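Phosphoserine aminotransferase (Bacillus alcalophilus, PDB 1W23) catalyses the reversible, pyridoxal phosphate-dependent transamination that interconverts 3-phosphohydroxypyruvate and phosphoserine in serine biosynthesis, and also acts on the corresponding phosphohydroxythreonine pair. Local coordinates at residues A9-L14 / G199-T204; N55-L60 / Y67-L72; S175-R180 / I190-Q195; L251-D256 / Y338-I343; E269-I274 / R294-V299. All blocks are in the same frame, centred on the assembly; numbering follows the deposited sequence. Where two conformers were deposited one is given.

Contact 1 of 5, residues A9-L14 / G199-T204; sequences AGPSAL and GPSGVT
Leu-14 and Pro-11 reach across to Gly-199, Pro-200 and Ser-201 with carbon atoms alone; no hydrogen bond joins the two loops directly. In the conformer described here, one of two deposited, the Leu-14 methyl CD2 rests on the peptide leaving Gly-199, 3.7 Å from Gly-199 C and 4.2 Å from Pro-200 N. Its CG stands beside the backbone N (chi1 -66°), which carries the branch toward that peptide. The second touch is lighter: Pro-11 CG, at the corner of the proline ring, comes to 4.1 Å from Ser-201 CB.

The backbone is unusual on both sides. The peptide between Gly-10 and Pro-11 is cis, and both Gly-10 and Gly-199 adopt angles at which a side chain would run into the carbonyl oxygen of the preceding residue. At Gly-199 it would also strike Pro-200 CD.

In this class-V aminotransferase, the contact lays the N-terminal loop that precedes helix 16-24 over the loop just after the cofactor lysine, Lys-196, before the chain enters strand 204-209. The Ser-201 side chain lies about 7 Å from the bound pyridoxal phosphate.

The polar atoms are used on other partners, several of them across the dimer interface. Ser-201 OG is hydrogen-bonded to Pro-239 O and Thr-241 N of the second subunit, and Leu-14 N to Glu-38 of that subunit. Ser-12 OG turns back into its own chain, to Gln-195 O.

Contact 2 of 5, residues N55-L60 / Y67-L72; sequences NLLREL and YQILFL
This is a helix-on-strand contact, in which Leu-57 and Arg-58 of helix 44-61 pack against Ile-69, Phe-71 and the Tyr-67 carbonyl of strand 67-72, the outermost strand at one end of the seven-stranded mixed sheet. The two elements follow each other in the chain, and the short segments run at 133° with their axes 9.5 Å apart. Leu-57, given in one of two conformers, sends its methyl CD1 to two partners: Ile-69 CG2 at 4.0 Å, and Phe-71 CE2 at 3.8 Å, where the methyl lies in the plane of the ring and meets its edge.

Arg-58 supplies the polar half. Its CG is anti to the backbone N (chi1 -177°), and a bend at chi3 brings the guanidinium over to the start of the strand. There NH2 donates to Tyr-67 O at 2.9 Å, nearly straight (165°), while NH1 adds only a weak bond. An alanine here takes away the guanidinium, and Tyr-67 O would probably be left without the grip of these donors, and the water between Arg-58 NH2 and Ile-69 N less firmly placed. That water accepts from Arg-58 NH2 at 3.1 Å and, more loosely, from Ile-69 N at 3.3 Å.

Contact 3 of 5, residues S175-R180 / I190-Q195; sequences SDILSR and IYAGAQ. With PLP (pyridoxal-5'-phosphate), chain J.
Ile-177 leans over strand 189-193 so that CG2 and CD1 both close on the Ala-192 methyl, and CD1 also reaches Ile-190 CG2. That strand belongs to the mixed seven-stranded sheet of this fold-type I aminotransferase, and Ile-190 and Ala-192 both face the loop 175-180 while Tyr-191 between them points the other way, toward helix 75-87. In the conformer described, one of two deposited, Ile-177 CG2 is staggered between the backbone N and the carbonyl carbon and presses on Ala-192 CB at 3.6 Å. CG1, anti to the backbone N (chi1 -171°), carries CD1 up the strand to Ile-190 CG2 at 4.1 Å, the two isoleucines slanting across each other.

The loop that holds Ile-177 in place is a type II beta turn from Asp-176 to Ser-179. Ser-179 OG donates to Asp-176 O at 2.6 Å, and the backbone N of the same serine is a second donor to that oxygen. The Asp-176 carboxylate is tied to Arg-180 by a salt bridge, OD2 to NH2 at 3.0 Å.

Past the end of the strand the chain reaches the cofactor just before Lys-196, which is not attached to it in this model. Thr-152, Ser-77, the Ala-76 amide, and Asn-237 and Thr-238 of the second subunit also hydrogen-bond the pyridoxal phosphate. Gln-195 NE2 donates to O3P of the cofactor at 2.9 Å and 162°. A leucine in its place has no N-H to offer, and the phosphate would probably be held less firmly on that side. The glutamine is folded at chi2 (-92°), which turns its amide to the phosphate.

Contact 4 of 5, residues L251-D256 / Y338-I343; sequences LDWIKD and YNAVPI. With MG (magnesium ion), chain D.
The indole of Trp-253 meets Asn-339 edge-on: its CH2 corner points at Asn-339 O, 3.8 Å away and in the plane of the ring. Ala-340 CA comes to the same corner obliquely at 4.0 Å. The other flat group, the Asn-339 amide, touches the helix through ND2, which lies 3.9 Å from Ile-254 CD1; the two side chains cross at about a right angle.

The contact sets helix 241-256 against the type I beta turn from Tyr-338 to Val-341, in the loop between strand 333-336 and the C-terminal helix 343-359. With CG anti to the backbone N (chi1 169°), the indole of Trp-253 extends toward that turn. Pro-15 and Ile-263 also pack on the indole. No hydrogen bond crosses between the segments; the Asn-339 amide instead serves other parts of the chain, with ND2 bonded to Leu-178 O and OD1 to Asn-267.

Asp-252 and Asp-256, near the end of the helix, face a different neighbour. Asp-256 OD1 binds a magnesium ion at 2.0 Å, and four waters are also bound to it. The carboxylate grips the ion through one oxygen, while OD2 accepts a hydrogen bond from one of the metal waters at 2.6 Å. A second metal water is held one helical turn back, where it donates to Asp-252 O and, at 2.8 Å, to Asp-252 OD1.

Contact 5 of 5, residues E269-I274 / R294-V299; sequences EKAKII and RSLMNV
Ala-271 and Ile-274, on one side of helix 259-279, cover Leu-296 and Val-299 where the chain enters strand 298-302, the middle strand of the small antiparallel sheet. The approach is tightest at Ala-271, whose CA lies 5.6 Å from Leu-296 CA. Its methyl CB meets Leu-296 CD2 at 3.6 Å, and the shortness of that side chain lets the backbones come this near. About one helical turn on, Ile-274 CG2 packs on Val-299 CG1 at 3.8 Å. Both methyls are anti to their own backbone N (Val-299 chi1 180°), and the side chains slant across one another.

Just before the strand, Ser-295 forms an ST turn and ST motif: its OG accepts from Met-297 N at 2.9 Å and from Asn-298 N at 3.0 Å, tying down the backbone between Leu-296 and Val-299. The strand side of this helix-on-sheet packing connects to the cofactor pocket. Ser-295 OG and Asn-298 OD1 are both hydrogen-bonded to Asn-150, one of the residues lining the pyridoxal phosphate site, and Asn-298 ND2 is bonded to Ser-336 OG of the neighbouring strand 333-336.

How the contacts relate
Contacts 2 and 3 lie about 12 Å apart between centres and share the seven-stranded sheet; Leu-178 of contact 3 packs on Leu-57 and Leu-60 of contact 2. Along the chain both are nested inside the long loop closed by contact 1, whose Thr-204 and Val-203 pair with Leu-72 and Ala-194. Contacts 4 and 5 follow, with 5 nested inside 4, and consecutive helices 241-256 and 259-279 carry them. Tyr-338 joins three contacts, its OH bonded to Ala-9 O and Asn-298 ND2. Contacts 2 and 5 are farthest apart, about 27 Å between centres, so the set runs from the sheet edge past the cofactor to the small C-terminal sheet.

Contact 1 of 5, residues A9-L14 / G199-T204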
# COMPACT_ATOMS: atom_id res chain seq x y z
N ALA A 9 18.36 2.23 -4.71
CA ALA A 9 17.86 3.58 -4.46
C ALA A 9 16.44 3.63 -3.89
O ALA A 9 16.01 4.71 -3.53
CB ALA A 9 17.92 4.41 -5.74
N GLY A 10 15.72 2.52 -3.88
CA GLY A 10 14.36 2.55 -3.37
C GLY A 10 13.49 1.54 -4.08
O GLY A 10 13.35 1.64 -5.34
N PRO A 11 12.87 0.57 -3.42
CA PRO A 11 13.21 0.09 -2.10
C PRO A 11 14.72 -0.26 -2.00
O PRO A 11 15.44 -0.19 -2.98
CB PRO A 11 12.31 -1.14 -1.92
CG PRO A 11 11.19 -0.88 -2.84
CD PRO A 11 11.85 -0.29 -4.07
N SER A 12 15.14 -0.49 -0.79
CA SER A 12 16.55 -0.44 -0.44
C SER A 12 16.88 -1.37 0.70
O SER A 12 16.03 -2.08 1.25
CB SER A 12 16.93 1.00 -0.09
OG SER A 12 16.17 1.49 0.97
N ALA A 13 18.16 -1.37 1.07
CA ALA A 13 18.63 -2.21 2.17
C ALA A 13 17.83 -1.93 3.44
O ALA A 13 17.56 -0.78 3.78
CB ALA A 13 20.12 -1.90 2.44
N LEU A 14 17.52 -2.98 4.17
CA LEU A 14 16.90 -2.91 5.51
C LEU A 14 17.91 -3.38 6.55
O LEU A 14 18.85 -4.12 6.20
CB LEU A 14 15.59 -3.69 5.52
CG LEU A 14 14.47 -3.10 4.64
CD1 LEU A 14 13.32 -4.08 4.45
CD2 LEU A 14 13.88 -1.84 5.23
N GLY A 199 11.63 1.50 6.02
CA GLY A 199 10.82 0.25 6.05
C GLY A 199 10.69 -0.13 4.57
O GLY A 199 11.24 0.48 3.67
N PRO A 200 9.88 -1.07 4.36
CA PRO A 200 9.58 -1.48 2.99
C PRO A 200 8.51 -0.54 2.40
O PRO A 200 7.95 0.33 2.94
CB PRO A 200 9.14 -2.95 3.09
CG PRO A 200 8.40 -2.96 4.41
CD PRO A 200 9.32 -2.12 5.28
N SER A 201 8.34 -0.75 1.11
CA SER A 201 7.32 -0.02 0.37
C SER A 201 5.93 -0.41 0.76
O SER A 201 5.70 -1.50 1.27
CB SER A 201 7.54 -0.26 -1.13
OG SER A 201 7.21 -1.59 -1.43
N GLY A 202 4.97 0.46 0.47
CA GLY A 202 3.58 0.24 0.69
C GLY A 202 2.96 1.07 1.80
O GLY A 202 1.73 1.08 1.96
N VAL A 203 3.79 1.78 2.59
CA VAL A 203 3.27 2.80 3.51
C VAL A 203 4.07 4.08 3.32
O VAL A 203 5.28 4.04 3.01
CB VAL A 203 3.27 2.29 4.95
CG1 VAL A 203 4.71 2.07 5.50
CG2 VAL A 203 2.44 3.22 5.88
N THR A 204 3.37 5.17 3.53
CA THR A 204 3.88 6.54 3.47
C THR A 204 3.61 7.15 4.82
O THR A 204 2.48 7.13 5.34
CB THR A 204 3.19 7.31 2.35
OG1 THR A 204 3.42 6.63 1.09
CG2 THR A 204 3.72 8.71 2.19

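Contact 2 of 5, residues N55-L60 / Y67-L72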
# COMPACT_ATOMS: atom_id res chain seq x y z
N ASN A 55 4.71 5.78 18.33
CA ASN A 55 5.45 6.25 19.51
C ASN A 55 6.96 6.26 19.27
O ASN A 55 7.64 7.16 19.76
CB ASN A 55 5.06 5.37 20.71
CG ASN A 55 3.63 5.69 21.15
OD1 ASN A 55 3.01 6.68 20.80
ND2 ASN A 55 3.10 4.79 21.98
N LEU A 56 7.47 5.30 18.52
CA LEU A 56 8.89 5.27 18.20
C LEU A 56 9.23 6.45 17.31
O LEU A 56 10.25 7.12 17.52
CB LEU A 56 9.25 3.95 17.53
CG LEU A 56 9.34 2.74 18.44
CD1 LEU A 56 9.35 1.42 17.68
CD2 LEU A 56 10.60 2.86 19.29
N LEU A 57 8.42 6.73 16.28
CA LEU A 57 8.71 7.90 15.46
C LEU A 57 8.71 9.21 16.26
O LEU A 57 9.56 10.07 16.11
CB LEU A 57 7.66 8.03 14.33
CG LEU A 57 7.96 7.26 13.07
CD1 LEU A 57 6.74 6.98 12.20
CD2 LEU A 57 9.00 8.01 12.24
N ARG A 58 7.72 9.29 17.17
CA ARG A 58 7.58 10.47 18.00
C ARG A 58 8.78 10.70 18.87
O ARG A 58 9.29 11.80 18.99
CB ARG A 58 6.34 10.30 18.84
CG ARG A 58 6.01 11.44 19.71
CD ARG A 58 4.57 11.38 20.28
NE ARG A 58 3.51 11.29 19.24
CZ ARG A 58 3.07 12.39 18.60
NH1 ARG A 58 3.44 13.65 18.80
NH2 ARG A 58 2.11 12.27 17.67
N GLU A 59 9.26 9.61 19.51
CA GLU A 59 10.45 9.69 20.36
C GLU A 59 11.68 10.02 19.51
O GLU A 59 12.51 10.87 19.90
CB GLU A 59 10.66 8.34 21.11
CG GLU A 59 11.89 8.22 21.95
CD GLU A 59 12.09 6.86 22.60
OE1 GLU A 59 11.29 5.91 22.35
OE2 GLU A 59 13.14 6.80 23.26
N LEU A 60 11.87 9.33 18.39
CA LEU A 60 13.10 9.43 17.64
C LEU A 60 13.25 10.78 16.99
O LEU A 60 14.40 11.28 16.93
CB LEU A 60 13.17 8.30 16.60
CG LEU A 60 13.43 6.93 17.16
CD1 LEU A 60 13.13 5.85 16.12
CD2 LEU A 60 14.87 6.81 17.65
N TYR A 67 1.26 17.53 16.81
CA TYR A 67 1.37 16.85 15.50
C TYR A 67 0.87 15.43 15.64
O TYR A 67 1.01 14.82 16.72
CB TYR A 67 2.82 16.80 14.99
CG TYR A 67 3.41 18.11 14.60
CD1 TYR A 67 3.71 19.10 15.53
CD2 TYR A 67 3.69 18.40 13.28
CE1 TYR A 67 4.27 20.31 15.14
CE2 TYR A 67 4.24 19.59 12.89
CZ TYR A 67 4.53 20.55 13.83
OH TYR A 67 5.06 21.78 13.48
N GLN A 68 0.28 14.93 14.54
CA GLN A 68 -0.17 13.51 14.47
C GLN A 68 0.64 12.83 13.36
O GLN A 68 1.05 13.45 12.37
CB GLN A 68 -1.64 13.39 14.23
CG GLN A 68 -2.15 11.91 14.39
CD GLN A 68 -3.63 11.80 14.44
OE1 GLN A 68 -4.25 10.87 13.84
NE2 GLN A 68 -4.22 12.75 15.14
N ILE A 69 0.84 11.54 13.53
CA ILE A 69 1.55 10.68 12.60
C ILE A 69 0.52 9.85 11.85
O ILE A 69 -0.21 9.10 12.51
CB ILE A 69 2.54 9.80 13.37
CG1 ILE A 69 3.58 10.66 14.12
CG2 ILE A 69 3.24 8.81 12.44
CD1 ILE A 69 4.24 9.90 15.26
N LEU A 70 0.48 9.97 10.55
CA LEU A 70 -0.39 9.20 9.68
C LEU A 70 0.42 8.15 8.94
O LEU A 70 1.56 8.41 8.54
CB LEU A 70 -1.11 10.07 8.67
CG LEU A 70 -1.84 11.29 9.22
CD1 LEU A 70 -2.47 12.08 8.07
CD2 LEU A 70 -2.92 10.92 10.21
N PHE A 71 -0.21 6.99 8.72
CA PHE A 71 0.33 5.91 7.91
C PHE A 71 -0.65 5.71 6.75
O PHE A 71 -1.74 5.17 6.96
CB PHE A 71 0.47 4.62 8.69
CG PHE A 71 1.41 4.68 9.88
CD1 PHE A 71 1.12 4.02 11.03
CD2 PHE A 71 2.61 5.41 9.83
CE1 PHE A 71 1.96 4.06 12.13
CE2 PHE A 71 3.44 5.45 10.94
CZ PHE A 71 3.14 4.76 12.08
N LEU A 72 -0.27 6.14 5.55
CA LEU A 72 -1.15 6.14 4.37
C LEU A 72 -0.59 5.25 3.29
O LEU A 72 0.63 5.06 3.16
CB LEU A 72 -1.31 7.56 3.84
CG LEU A 72 -1.87 8.56 4.86
CD1 LEU A 72 -2.08 9.90 4.16
CD2 LEU A 72 -3.17 8.09 5.48
O HOH W 1 0.45 10.00 16.40

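Contact 3 of 5, residues S175-R180 / I190-Q195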
# COMPACT_ATOMS: atom_id res chain seq x y z
N SER A 175 13.71 10.62 0.94
CA SER A 175 15.01 9.98 0.88
C SER A 175 15.98 10.42 1.97
O SER A 175 17.13 9.95 1.97
CB SER A 175 15.59 10.08 -0.52
OG SER A 175 15.62 11.43 -0.96
N ASP A 176 15.55 11.19 2.98
CA ASP A 176 16.40 11.46 4.13
C ASP A 176 15.68 11.53 5.46
O ASP A 176 16.34 11.82 6.48
CB ASP A 176 17.29 12.70 3.95
CG ASP A 176 16.56 14.04 4.05
OD1 ASP A 176 15.30 13.99 4.13
OD2 ASP A 176 17.26 15.08 4.03
N ILE A 177 14.42 11.18 5.55
CA ILE A 177 13.75 11.24 6.87
C ILE A 177 14.45 10.30 7.86
O ILE A 177 14.78 9.17 7.57
CB ILE A 177 12.26 10.87 6.74
CG1 ILE A 177 11.50 11.13 8.02
CG2 ILE A 177 12.06 9.45 6.18
CD1 ILE A 177 9.99 11.12 7.90
N LEU A 178 14.63 10.82 9.07
CA LEU A 178 15.23 10.04 10.18
C LEU A 178 16.60 9.49 9.85
O LEU A 178 17.04 8.47 10.35
CB LEU A 178 14.26 8.97 10.69
CG LEU A 178 14.52 8.34 12.04
CD1 LEU A 178 15.12 9.22 13.08
CD2 LEU A 178 13.23 7.66 12.55
N SER A 179 17.36 10.32 9.09
CA SER A 179 18.79 10.12 8.90
C SER A 179 19.65 11.02 9.80
O SER A 179 20.87 10.92 9.76
CB SER A 179 19.17 10.36 7.45
OG SER A 179 18.92 11.70 7.06
N ARG A 180 18.98 11.88 10.54
CA ARG A 180 19.59 12.93 11.36
C ARG A 180 18.51 13.54 12.21
O ARG A 180 17.32 13.40 11.92
CB ARG A 180 20.27 13.99 10.47
CG ARG A 180 19.36 14.55 9.40
CD ARG A 180 20.13 15.44 8.42
NE ARG A 180 19.18 15.89 7.39
CZ ARG A 180 19.44 16.89 6.53
NH1 ARG A 180 20.63 17.52 6.51
NH2 ARG A 180 18.49 17.28 5.66
N ILE A 190 5.33 17.00 6.95
CA ILE A 190 6.44 16.23 6.39
C ILE A 190 5.88 14.92 5.86
O ILE A 190 5.04 14.31 6.53
CB ILE A 190 7.47 15.92 7.49
CG1 ILE A 190 8.14 17.20 8.00
CG2 ILE A 190 8.42 14.86 7.06
CD1 ILE A 190 8.84 17.02 9.29
N TYR A 191 6.30 14.48 4.67
CA TYR A 191 5.88 13.18 4.21
C TYR A 191 7.06 12.43 3.62
O TYR A 191 8.06 13.01 3.14
CB TYR A 191 4.75 13.26 3.20
CG TYR A 191 5.01 14.01 1.94
CD1 TYR A 191 5.35 13.39 0.76
CD2 TYR A 191 4.88 15.41 1.87
CE1 TYR A 191 5.59 14.06 -0.43
CE2 TYR A 191 5.08 16.10 0.69
CZ TYR A 191 5.45 15.42 -0.46
OH TYR A 191 5.63 16.08 -1.67
N ALA A 192 6.94 11.09 3.61
CA ALA A 192 8.01 10.25 3.12
C ALA A 192 7.46 8.86 2.82
O ALA A 192 6.89 8.22 3.70
CB ALA A 192 9.10 10.03 4.20
N GLY A 193 7.66 8.37 1.60
CA GLY A 193 7.51 6.92 1.37
C GLY A 193 8.46 6.19 2.28
O GLY A 193 9.60 6.63 2.49
N ALA A 194 8.07 5.07 2.86
CA ALA A 194 8.93 4.41 3.83
C ALA A 194 10.16 3.78 3.22
O ALA A 194 11.14 3.59 3.98
CB ALA A 194 8.16 3.35 4.59
N GLN A 195 10.15 3.44 1.96
CA GLN A 195 11.08 2.49 1.33
C GLN A 195 12.50 2.98 1.10
O GLN A 195 13.25 2.37 0.34
CB GLN A 195 10.50 1.99 0.03
CG GLN A 195 10.37 3.05 -1.06
CD GLN A 195 9.03 3.79 -1.12
OE1 GLN A 195 8.24 3.75 -0.18
NE2 GLN A 195 8.79 4.49 -2.24
N1 PLP J . 10.00 11.86 -3.60
C2 PLP J . 11.32 11.48 -3.43
C2A PLP J . 12.24 12.50 -2.87
C3 PLP J . 11.71 10.19 -3.78
O3 PLP J . 12.96 9.83 -3.60
C4 PLP J . 10.75 9.27 -4.32
C4A PLP J . 11.17 7.88 -4.62
C5 PLP J . 9.42 9.70 -4.46
C6 PLP J . 9.08 11.00 -4.11
C5A PLP J . 8.34 8.82 -5.04
O4P PLP J . 7.89 7.88 -4.00
P PLP J . 6.77 6.75 -4.39
O1P PLP J . 7.39 5.89 -5.45
O2P PLP J . 5.55 7.50 -4.90
O3P PLP J . 6.54 6.09 -3.05

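Contact 4 of 5, residues L251-D256 / Y338-I343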
# COMPACT_ATOMS: atom_id res chain seq x y z
N LEU A 251 12.28 1.03 13.06
CA LEU A 251 12.41 2.10 14.05
C LEU A 251 13.00 1.57 15.37
O LEU A 251 13.79 2.26 16.03
CB LEU A 251 11.05 2.76 14.31
CG LEU A 251 10.40 3.46 13.13
CD1 LEU A 251 8.95 3.79 13.46
CD2 LEU A 251 11.17 4.72 12.81
N ASP A 252 12.65 0.37 15.77
CA ASP A 252 13.26 -0.25 16.97
C ASP A 252 14.77 -0.36 16.78
O ASP A 252 15.52 -0.10 17.74
CB ASP A 252 12.67 -1.62 17.26
CG ASP A 252 11.55 -1.68 18.28
OD1 ASP A 252 11.58 -0.86 19.22
OD2 ASP A 252 10.68 -2.56 18.12
N TRP A 253 15.23 -0.72 15.61
CA TRP A 253 16.67 -0.81 15.33
C TRP A 253 17.31 0.57 15.37
O TRP A 253 18.39 0.74 15.98
CB TRP A 253 16.87 -1.51 13.97
CG TRP A 253 18.26 -1.42 13.48
CD1 TRP A 253 19.30 -2.23 13.82
CD2 TRP A 253 18.77 -0.48 12.53
NE1 TRP A 253 20.45 -1.85 13.16
CE2 TRP A 253 20.15 -0.77 12.35
CE3 TRP A 253 18.25 0.58 11.79
CZ2 TRP A 253 20.98 -0.06 11.49
CZ3 TRP A 253 19.07 1.29 10.94
CH2 TRP A 253 20.41 0.97 10.80
N ILE A 254 16.71 1.60 14.78
CA ILE A 254 17.26 2.93 14.86
C ILE A 254 17.45 3.34 16.31
O ILE A 254 18.47 3.90 16.70
CB ILE A 254 16.43 3.97 14.07
CG1 ILE A 254 16.36 3.62 12.57
CG2 ILE A 254 16.99 5.37 14.26
CD1 ILE A 254 15.41 4.52 11.77
N LYS A 255 16.40 3.11 17.12
CA LYS A 255 16.47 3.46 18.54
C LYS A 255 17.59 2.68 19.21
O LYS A 255 18.36 3.28 20.00
CB LYS A 255 15.09 3.17 19.20
CG LYS A 255 15.13 3.44 20.71
CD LYS A 255 13.76 3.37 21.34
CE LYS A 255 13.80 3.51 22.84
NZ LYS A 255 12.42 3.55 23.41
N ASP A 256 17.70 1.38 18.98
CA ASP A 256 18.71 0.55 19.65
C ASP A 256 20.10 1.05 19.37
O ASP A 256 20.97 0.97 20.24
CB ASP A 256 18.54 -0.89 19.16
CG ASP A 256 17.31 -1.62 19.72
OD1 ASP A 256 16.67 -1.08 20.64
OD2 ASP A 256 17.04 -2.71 19.19
N TYR A 338 21.54 4.98 2.34
CA TYR A 338 20.55 5.18 3.38
C TYR A 338 20.99 4.56 4.69
O TYR A 338 21.99 3.83 4.75
CB TYR A 338 19.23 4.55 2.90
CG TYR A 338 18.74 5.10 1.58
CD1 TYR A 338 18.42 4.25 0.53
CD2 TYR A 338 18.56 6.44 1.34
CE1 TYR A 338 17.95 4.71 -0.66
CE2 TYR A 338 18.09 6.93 0.16
CZ TYR A 338 17.76 6.06 -0.85
OH TYR A 338 17.31 6.58 -2.06
N ASN A 339 20.23 4.80 5.75
CA ASN A 339 20.63 4.42 7.11
C ASN A 339 21.16 2.99 7.22
O ASN A 339 22.17 2.78 7.90
CB ASN A 339 19.41 4.49 8.02
CG ASN A 339 18.95 5.89 8.41
OD1 ASN A 339 19.60 6.89 8.13
ND2 ASN A 339 17.80 5.96 9.09
N ALA A 340 20.48 2.03 6.60
CA ALA A 340 20.82 0.62 6.81
C ALA A 340 21.95 0.10 5.93
O ALA A 340 22.37 -1.05 6.13
CB ALA A 340 19.60 -0.24 6.66
N VAL A 341 22.45 0.87 4.99
CA VAL A 341 23.58 0.39 4.20
C VAL A 341 24.79 0.28 5.10
O VAL A 341 25.18 1.27 5.74
CB VAL A 341 23.82 1.30 2.98
CG1 VAL A 341 25.09 0.90 2.25
CG2 VAL A 341 22.61 1.32 2.05
N PRO A 342 25.43 -0.89 5.21
CA PRO A 342 26.55 -1.04 6.17
C PRO A 342 27.79 -0.32 5.70
O PRO A 342 28.06 -0.19 4.51
CB PRO A 342 26.76 -2.55 6.25
CG PRO A 342 26.37 -2.99 4.88
CD PRO A 342 25.14 -2.17 4.51
N ILE A 343 28.60 0.10 6.68
CA ILE A 343 29.83 0.81 6.33
C ILE A 343 30.75 -0.09 5.52
O ILE A 343 31.46 0.44 4.62
CB ILE A 343 30.50 1.43 7.56
CG1 ILE A 343 31.58 2.44 7.13
CG2 ILE A 343 31.13 0.42 8.49
CD1 ILE A 343 31.92 3.37 8.25
MG MG D . 15.05 -1.55 21.67
O HOH W 2 14.06 -0.29 20.31
O HOH W 3 14.77 -3.11 20.44
O HOH W 4 15.48 0.06 22.94
O HOH W 5 13.28 -1.91 22.64

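Contact 5 of 5, residues E269-I274 / R294-V299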
# COMPACT_ATOMS: atom_id res chain seq x y z
N GLU A 269 29.99 9.38 8.41
CA GLU A 269 31.21 8.62 8.21
C GLU A 269 31.15 7.84 6.91
O GLU A 269 32.16 7.81 6.15
CB GLU A 269 31.42 7.65 9.37
CG GLU A 269 32.73 6.98 9.29
CD GLU A 269 33.18 6.08 10.40
OE1 GLU A 269 32.47 6.01 11.41
OE2 GLU A 269 34.32 5.53 10.11
N LYS A 270 30.05 7.17 6.61
CA LYS A 270 30.04 6.32 5.43
C LYS A 270 29.99 7.20 4.16
O LYS A 270 30.65 6.85 3.20
CB LYS A 270 29.05 5.24 5.61
CG LYS A 270 27.65 5.52 5.49
CD LYS A 270 26.74 4.36 6.07
CE LYS A 270 25.49 4.44 5.25
NZ LYS A 270 24.54 5.54 5.53
N ALA A 271 29.30 8.34 4.17
CA ALA A 271 29.33 9.25 3.04
C ALA A 271 30.75 9.75 2.81
O ALA A 271 31.18 9.86 1.65
CB ALA A 271 28.36 10.41 3.27
N LYS A 272 31.47 10.10 3.88
CA LYS A 272 32.83 10.64 3.71
C LYS A 272 33.73 9.61 3.04
O LYS A 272 34.63 10.02 2.28
CB LYS A 272 33.37 11.05 5.07
CG LYS A 272 34.85 11.42 5.14
CD LYS A 272 35.32 11.62 6.57
CE LYS A 272 36.82 11.70 6.75
NZ LYS A 272 37.55 12.59 5.85
N ILE A 273 33.55 8.32 3.29
CA ILE A 273 34.37 7.31 2.58
C ILE A 273 34.24 7.49 1.10
O ILE A 273 35.25 7.45 0.37
CB ILE A 273 33.96 5.90 3.02
CG1 ILE A 273 34.35 5.61 4.50
CG2 ILE A 273 34.54 4.82 2.10
CD1 ILE A 273 33.67 4.40 5.08
N ILE A 274 33.01 7.64 0.61
CA ILE A 274 32.79 7.73 -0.83
C ILE A 274 33.21 9.08 -1.37
O ILE A 274 33.90 9.16 -2.40
CB ILE A 274 31.32 7.37 -1.17
CG1 ILE A 274 30.96 5.97 -0.63
CG2 ILE A 274 31.13 7.44 -2.68
CD1 ILE A 274 29.50 5.63 -0.72
N ARG A 294 26.17 18.52 -1.01
CA ARG A 294 26.30 17.06 -1.14
C ARG A 294 25.37 16.31 -0.22
O ARG A 294 25.38 16.53 0.98
CB ARG A 294 27.72 16.64 -0.83
CG ARG A 294 28.67 16.79 -2.01
CD ARG A 294 30.13 16.59 -1.64
NE ARG A 294 30.92 16.40 -2.87
CZ ARG A 294 32.23 16.10 -2.87
NH1 ARG A 294 32.94 16.09 -1.73
NH2 ARG A 294 32.80 15.86 -4.06
N SER A 295 24.60 15.38 -0.79
CA SER A 295 23.73 14.53 -0.02
C SER A 295 24.52 13.48 0.74
O SER A 295 25.49 12.89 0.26
CB SER A 295 22.77 13.82 -1.00
OG SER A 295 21.97 12.84 -0.32
N LEU A 296 24.06 13.19 1.97
CA LEU A 296 24.53 12.06 2.77
C LEU A 296 23.85 10.76 2.43
O LEU A 296 24.25 9.72 2.95
CB LEU A 296 24.36 12.40 4.26
CG LEU A 296 25.21 13.58 4.73
CD1 LEU A 296 24.81 13.95 6.16
CD2 LEU A 296 26.69 13.29 4.65
N MET A 297 22.80 10.80 1.60
CA MET A 297 21.94 9.67 1.28
C MET A 297 22.12 9.10 -0.14
O MET A 297 21.99 7.89 -0.32
CB MET A 297 20.47 10.10 1.47
CG MET A 297 20.11 10.42 2.90
SD MET A 297 19.89 9.01 4.02
CE MET A 297 21.45 8.92 4.90
N ASN A 298 22.39 9.98 -1.12
CA ASN A 298 22.56 9.56 -2.50
C ASN A 298 23.77 10.27 -3.09
O ASN A 298 23.76 11.47 -3.20
CB ASN A 298 21.33 9.85 -3.37
CG ASN A 298 20.05 9.28 -2.79
OD1 ASN A 298 19.32 10.02 -2.10
ND2 ASN A 298 19.70 8.03 -3.07
N VAL A 299 24.82 9.49 -3.43
CA VAL A 299 26.07 10.06 -3.95
C VAL A 299 26.09 9.87 -5.46
O VAL A 299 26.18 8.74 -5.96
CB VAL A 299 27.30 9.41 -3.29
CG1 VAL A 299 28.55 10.03 -3.87
CG2 VAL A 299 27.26 9.49 -1.78
O HOH W 6 25.35 7.83 4.67